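Local coordinates for pumilio domain-containing protein 7 (Caenorhabditis elegans, PDB 3V71) that binds a consensus sequence in the 3'-untranslated regions of messenger RNAs, modulating their expression and stability during oocyte formation and early embryonic divisions, at residues Q87-L99 against K118-L131. Sequence-based numbering, arbitrary orientation.
Sequences QRELLRQMIDGGL and KFDHSNVFQLIQEL
Gln87 lies across Phe119 and reaches on to the start of the next helix. Its CB sits over one face of the Phe119 ring, a CH-pi contact 4.2 Å from the centroid and 11° off the normal. CG continues over the ring's rim, 3.9 Å from Phe119 CD1. With the chain extended beyond CG (chi2 168°), the amide slides on past the ring, nearly parallel to it, toward Asp120 and Asn123. There OE1 accepts a hydrogen bond from Asn123 ND2, modelled too short for its length to mean much at 2.9 Å resolution, the two amides standing almost perpendicular. Gln87 NE2 makes a weak bond to Asp120 OD1 (3.3 Å). The same nitrogen is also hydrogen-bonded to Ala82 O.

Farther along, Met94 CE meets Phe119 CE2 obliquely, while Leu91 CD1 comes to the ring edge. Replacing Phe119 by alanine would remove the ring, and is likely to leave a gap under Gln87 CB and the Met94 methyl without its aromatic neighbour. Leu127 CD1 continues the apolar seam, touching Leu91 CD1 (3.9 Å) and Leu99 CD2; the latter also packs on the aliphatic part of Glu130.

Helices 87-96 and 121-131 run side by side, 5° from parallel with axes 10.3 Å apart, consistent with helix stacking in a PUF repeat array. The contact's nearest atom lies about 18 Å from the bound RNA. Its chemistry implies a helix-to-helix joint built mainly from apolar side chains, flanked by the polar ends of Gln126 and Glu130, with Gln87 meeting Asp120 and Asn123 where helix 121-131 begins.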
loop_
_atom_site.group_PDB
_atom_site.type_symbol
_atom_site.label_atom_id
_atom_site.label_comp_id
_atom_site.label_asym_id
_atom_site.label_seq_id
_atom_site.Cartn_x
_atom_site.Cartn_y
_atom_site.Cartn_z
ATOM N N GLN A 87 -12.822 4.360 -28.495
ATOM C CA GLN A 87 -12.798 4.570 -27.056
ATOM C C GLN A 87 -14.085 5.194 -26.546
ATOM O O GLN A 87 -14.486 4.949 -25.409
ATOM C CB GLN A 87 -11.633 5.466 -26.661
ATOM C CG GLN A 87 -10.266 4.912 -26.961
ATOM C CD GLN A 87 -9.215 5.974 -26.801
ATOM O OE1 GLN A 87 -9.530 7.098 -26.424
ATOM N NE2 GLN A 87 -7.964 5.636 -27.089
ATOM N N ARG A 88 -14.722 6.020 -27.369
ATOM C CA ARG A 88 -15.937 6.699 -26.937
ATOM C C ARG A 88 -17.109 5.726 -26.909
ATOM O O ARG A 88 -18.029 5.860 -26.099
ATOM C CB ARG A 88 -16.246 7.903 -27.824
ATOM C CG ARG A 88 -15.117 8.909 -27.905
ATOM C CD ARG A 88 -15.561 10.189 -28.606
ATOM N NE ARG A 88 -14.453 10.863 -29.285
ATOM C CZ ARG A 88 -14.144 10.697 -30.572
ATOM N NH1 ARG A 88 -14.860 9.879 -31.338
ATOM N NH2 ARG A 88 -13.115 11.354 -31.099
ATOM N N GLU A 89 -17.069 4.736 -27.789
ATOM C CA GLU A 89 -18.092 3.705 -27.780
ATOM C C GLU A 89 -17.917 2.814 -26.565
ATOM O O GLU A 89 -18.878 2.537 -25.850
ATOM C CB GLU A 89 -18.069 2.882 -29.071
ATOM C CG GLU A 89 -19.149 3.302 -30.055
ATOM C CD GLU A 89 -20.509 3.450 -29.383
ATOM O OE1 GLU A 89 -20.906 4.602 -29.093
ATOM O OE2 GLU A 89 -21.175 2.417 -29.137
ATOM N N LEU A 90 -16.684 2.379 -26.329
ATOM C CA LEU A 90 -16.373 1.571 -25.155
ATOM C C LEU A 90 -16.755 2.331 -23.895
ATOM O O LEU A 90 -17.340 1.774 -22.967
ATOM C CB LEU A 90 -14.889 1.209 -25.134
ATOM C CG LEU A 90 -14.451 0.300 -26.284
ATOM C CD1 LEU A 90 -12.946 0.349 -26.509
ATOM C CD2 LEU A 90 -14.918 -1.122 -26.039
ATOM N N LEU A 91 -16.434 3.617 -23.888
ATOM C CA LEU A 91 -16.713 4.478 -22.754
ATOM C C LEU A 91 -18.198 4.487 -22.445
ATOM O O LEU A 91 -18.609 4.263 -21.310
ATOM C CB LEU A 91 -16.232 5.898 -23.058
ATOM C CG LEU A 91 -16.214 6.862 -21.878
ATOM C CD1 LEU A 91 -15.604 6.178 -20.669
ATOM C CD2 LEU A 91 -15.434 8.102 -22.246
ATOM N N ARG A 92 -19.001 4.754 -23.465
ATOM C CA ARG A 92 -20.435 4.862 -23.280
ATOM C C ARG A 92 -20.985 3.576 -22.712
ATOM O O ARG A 92 -21.792 3.592 -21.789
ATOM C CB ARG A 92 -21.130 5.161 -24.603
ATOM C CG ARG A 92 -22.636 5.279 -24.463
ATOM C CD ARG A 92 -23.296 5.712 -25.759
ATOM N NE ARG A 92 -23.225 4.684 -26.791
ATOM C CZ ARG A 92 -23.862 3.518 -26.723
ATOM N NH1 ARG A 92 -24.600 3.227 -25.653
ATOM N NH2 ARG A 92 -23.754 2.637 -27.716
ATOM N N GLN A 93 -20.534 2.462 -23.278
ATOM C CA GLN A 93 -21.046 1.145 -22.921
ATOM C C GLN A 93 -20.666 0.738 -21.508
ATOM O O GLN A 93 -21.438 0.071 -20.818
ATOM C CB GLN A 93 -20.570 0.096 -23.924
ATOM C CG GLN A 93 -21.367 0.094 -25.220
ATOM C CD GLN A 93 -22.855 -0.128 -24.995
ATOM O OE1 GLN A 93 -23.555 0.740 -24.470
ATOM N NE2 GLN A 93 -23.343 -1.294 -25.393
ATOM N N MET A 94 -19.473 1.134 -21.084
ATOM C CA MET A 94 -19.060 0.916 -19.711
ATOM C C MET A 94 -20.014 1.629 -18.765
ATOM O O MET A 94 -20.578 1.026 -17.852
ATOM C CB MET A 94 -17.636 1.414 -19.499
ATOM C CG MET A 94 -16.599 0.606 -20.255
ATOM S SD MET A 94 -14.912 1.013 -19.769
ATOM C CE MET A 94 -14.789 2.695 -20.373
ATOM N N ILE A 95 -20.206 2.917 -19.006
ATOM C CA ILE A 95 -21.090 3.723 -18.178
ATOM C C ILE A 95 -22.543 3.247 -18.221
ATOM O O ILE A 95 -23.165 3.039 -17.178
ATOM C CB ILE A 95 -21.001 5.197 -18.566
ATOM C CG1 ILE A 95 -19.559 5.681 -18.382
ATOM C CG2 ILE A 95 -21.973 6.011 -17.741
ATOM C CD1 ILE A 95 -19.379 7.176 -18.462
ATOM N N ASP A 96 -23.074 3.061 -19.426
ATOM C CA ASP A 96 -24.460 2.630 -19.591
ATOM C C ASP A 96 -24.722 1.233 -19.028
ATOM O O ASP A 96 -25.873 0.850 -18.804
ATOM C CB ASP A 96 -24.879 2.700 -21.062
ATOM C CG ASP A 96 -25.029 4.131 -21.559
ATOM O OD1 ASP A 96 -25.083 5.062 -20.716
ATOM O OD2 ASP A 96 -25.101 4.322 -22.795
ATOM N N GLY A 97 -23.650 0.478 -18.799
ATOM C CA GLY A 97 -23.766 -0.854 -18.237
ATOM C C GLY A 97 -23.238 -0.951 -16.816
ATOM O O GLY A 97 -22.681 -1.979 -16.425
ATOM N N GLY A 98 -23.406 0.113 -16.035
ATOM C CA GLY A 98 -22.961 0.117 -14.651
ATOM C C GLY A 98 -21.455 0.027 -14.480
ATOM O O GLY A 98 -20.895 -1.064 -14.381
ATOM N N LEU A 99 -20.797 1.181 -14.436
ATOM C CA LEU A 99 -19.346 1.222 -14.292
ATOM C C LEU A 99 -18.885 0.677 -12.944
ATOM O O LEU A 99 -17.878 -0.022 -12.857
ATOM C CB LEU A 99 -18.825 2.645 -14.469
ATOM C CG LEU A 99 -17.303 2.721 -14.343
ATOM C CD1 LEU A 99 -16.649 1.764 -15.329
ATOM C CD2 LEU A 99 -16.797 4.141 -14.545
ATOM N N LYS A 118 -4.845 2.992 -21.311
ATOM C CA LYS A 118 -4.798 3.157 -22.762
ATOM C C LYS A 118 -5.675 4.252 -23.369
ATOM O O LYS A 118 -5.354 4.752 -24.441
ATOM C CB LYS A 118 -5.080 1.820 -23.446
ATOM C CG LYS A 118 -4.018 0.769 -23.183
ATOM C CD LYS A 118 -2.720 1.074 -23.913
ATOM C CE LYS A 118 -1.584 0.172 -23.443
ATOM N NZ LYS A 118 -1.929 -1.284 -23.464
ATOM N N PHE A 119 -6.769 4.629 -22.712
ATOM C CA PHE A 119 -7.609 5.711 -23.242
ATOM C C PHE A 119 -6.843 7.024 -23.404
ATOM O O PHE A 119 -5.641 7.102 -23.155
ATOM C CB PHE A 119 -8.840 5.965 -22.368
ATOM C CG PHE A 119 -9.955 4.978 -22.574
ATOM C CD1 PHE A 119 -9.746 3.804 -23.286
ATOM C CD2 PHE A 119 -11.218 5.227 -22.052
ATOM C CE1 PHE A 119 -10.775 2.893 -23.469
ATOM C CE2 PHE A 119 -12.251 4.322 -22.234
ATOM C CZ PHE A 119 -12.027 3.155 -22.945
ATOM N N ASP A 120 -7.558 8.060 -23.822
ATOM C CA ASP A 120 -6.954 9.360 -24.053
ATOM C C ASP A 120 -7.423 10.300 -22.968
ATOM O O ASP A 120 -8.399 10.000 -22.280
ATOM C CB ASP A 120 -7.339 9.889 -25.435
ATOM C CG ASP A 120 -6.659 9.120 -26.559
ATOM O OD1 ASP A 120 -5.988 8.099 -26.266
ATOM O OD2 ASP A 120 -6.799 9.530 -27.734
ATOM N N HIS A 121 -6.732 11.430 -22.810
ATOM C CA HIS A 121 -7.008 12.319 -21.692
ATOM C C HIS A 121 -8.493 12.604 -21.577
ATOM O O HIS A 121 -9.079 12.506 -20.496
ATOM C CB HIS A 121 -6.242 13.638 -21.807
ATOM C CG HIS A 121 -6.574 14.610 -20.717
ATOM N ND1 HIS A 121 -7.622 15.503 -20.808
ATOM C CD2 HIS A 121 -6.022 14.804 -19.495
ATOM C CE1 HIS A 121 -7.693 16.214 -19.696
ATOM N NE2 HIS A 121 -6.734 15.808 -18.883
ATOM N N SER A 122 -9.095 12.956 -22.704
ATOM C CA SER A 122 -10.510 13.296 -22.748
ATOM C C SER A 122 -11.373 12.171 -22.189
ATOM O O SER A 122 -12.238 12.403 -21.347
ATOM C CB SER A 122 -10.919 13.615 -24.186
ATOM O OG SER A 122 -9.865 13.298 -25.085
ATOM N N ASN A 123 -11.118 10.952 -22.660
ATOM C CA ASN A 123 -11.897 9.780 -22.269
ATOM C C ASN A 123 -11.657 9.346 -20.838
ATOM O O ASN A 123 -12.603 9.181 -20.064
ATOM C CB ASN A 123 -11.589 8.626 -23.209
ATOM C CG ASN A 123 -11.993 8.924 -24.622
ATOM O OD1 ASN A 123 -12.948 9.660 -24.852
ATOM N ND2 ASN A 123 -11.269 8.361 -25.583
ATOM N N VAL A 124 -10.386 9.140 -20.504
ATOM C CA VAL A 124 -9.970 8.867 -19.132
ATOM C C VAL A 124 -10.672 9.815 -18.174
ATOM O O VAL A 124 -11.165 9.417 -17.120
ATOM C CB VAL A 124 -8.463 9.075 -18.967
ATOM C CG1 VAL A 124 -8.091 9.000 -17.511
ATOM C CG2 VAL A 124 -7.692 8.043 -19.774
ATOM N N PHE A 125 -10.709 11.082 -18.561
ATOM C CA PHE A 125 -11.379 12.103 -17.784
ATOM C C PHE A 125 -12.809 11.706 -17.405
ATOM O O PHE A 125 -13.112 11.569 -16.220
ATOM C CB PHE A 125 -11.370 13.431 -18.540
ATOM C CG PHE A 125 -11.819 14.588 -17.714
ATOM C CD1 PHE A 125 -10.908 15.299 -16.950
ATOM C CD2 PHE A 125 -13.155 14.952 -17.679
ATOM C CE1 PHE A 125 -11.319 16.361 -16.173
ATOM C CE2 PHE A 125 -13.575 16.016 -16.906
ATOM C CZ PHE A 125 -12.655 16.722 -16.150
ATOM N N GLN A 126 -13.683 11.527 -18.400
ATOM C CA GLN A 126 -15.078 11.161 -18.134
ATOM C C GLN A 126 -15.153 9.875 -17.330
ATOM O O GLN A 126 -16.077 9.670 -16.540
ATOM C CB GLN A 126 -15.877 10.986 -19.427
ATOM C CG GLN A 126 -16.079 12.255 -20.220
ATOM C CD GLN A 126 -15.094 12.369 -21.363
ATOM O OE1 GLN A 126 -14.739 11.366 -21.991
ATOM N NE2 GLN A 126 -14.637 13.592 -21.638
ATOM N N LEU A 127 -14.176 9.006 -17.552
ATOM C CA LEU A 127 -14.060 7.795 -16.771
ATOM C C LEU A 127 -13.893 8.157 -15.293
ATOM O O LEU A 127 -14.710 7.785 -14.450
ATOM C CB LEU A 127 -12.868 6.984 -17.266
ATOM C CG LEU A 127 -12.907 5.502 -16.904
ATOM C CD1 LEU A 127 -14.277 4.928 -17.219
ATOM C CD2 LEU A 127 -11.818 4.731 -17.635
ATOM N N ILE A 128 -12.832 8.901 -14.994
ATOM C CA ILE A 128 -12.540 9.341 -13.632
ATOM C C ILE A 128 -13.621 10.265 -13.081
ATOM O O ILE A 128 -13.926 10.240 -11.885
ATOM C CB ILE A 128 -11.190 10.060 -13.567
ATOM C CG1 ILE A 128 -10.082 9.126 -14.052
ATOM C CG2 ILE A 128 -10.912 10.532 -12.156
ATOM C CD1 ILE A 128 -8.698 9.701 -13.917
ATOM N N GLN A 129 -14.186 11.089 -13.954
ATOM C CA GLN A 129 -15.357 11.865 -13.594
ATOM C C GLN A 129 -16.397 10.918 -13.023
ATOM O O GLN A 129 -17.052 11.219 -12.026
ATOM C CB GLN A 129 -15.922 12.587 -14.815
ATOM C CG GLN A 129 -15.347 13.982 -15.035
ATOM C CD GLN A 129 -15.748 14.960 -13.934
ATOM O OE1 GLN A 129 -14.912 15.398 -13.134
ATOM N NE2 GLN A 129 -17.032 15.307 -13.890
ATOM N N GLU A 130 -16.525 9.756 -13.655
ATOM C CA GLU A 130 -17.541 8.776 -13.287
ATOM C C GLU A 130 -17.276 8.130 -11.930
ATOM O O GLU A 130 -18.171 8.053 -11.092
ATOM C CB GLU A 130 -17.659 7.713 -14.378
ATOM C CG GLU A 130 -18.776 6.711 -14.155
ATOM C CD GLU A 130 -20.159 7.343 -14.170
ATOM O OE1 GLU A 130 -20.245 8.593 -14.204
ATOM O OE2 GLU A 130 -21.160 6.583 -14.149
ATOM N N LEU A 131 -16.049 7.670 -11.716
ATOM C CA LEU A 131 -15.665 7.084 -10.435
ATOM C C LEU A 131 -15.941 8.024 -9.277
ATOM O O LEU A 131 -16.527 7.633 -8.275
ATOM C CB LEU A 131 -14.182 6.745 -10.432
ATOM C CG LEU A 131 -13.769 5.761 -11.519
ATOM C CD1 LEU A 131 -12.254 5.714 -11.635
ATOM C CD2 LEU A 131 -14.355 4.376 -11.243
#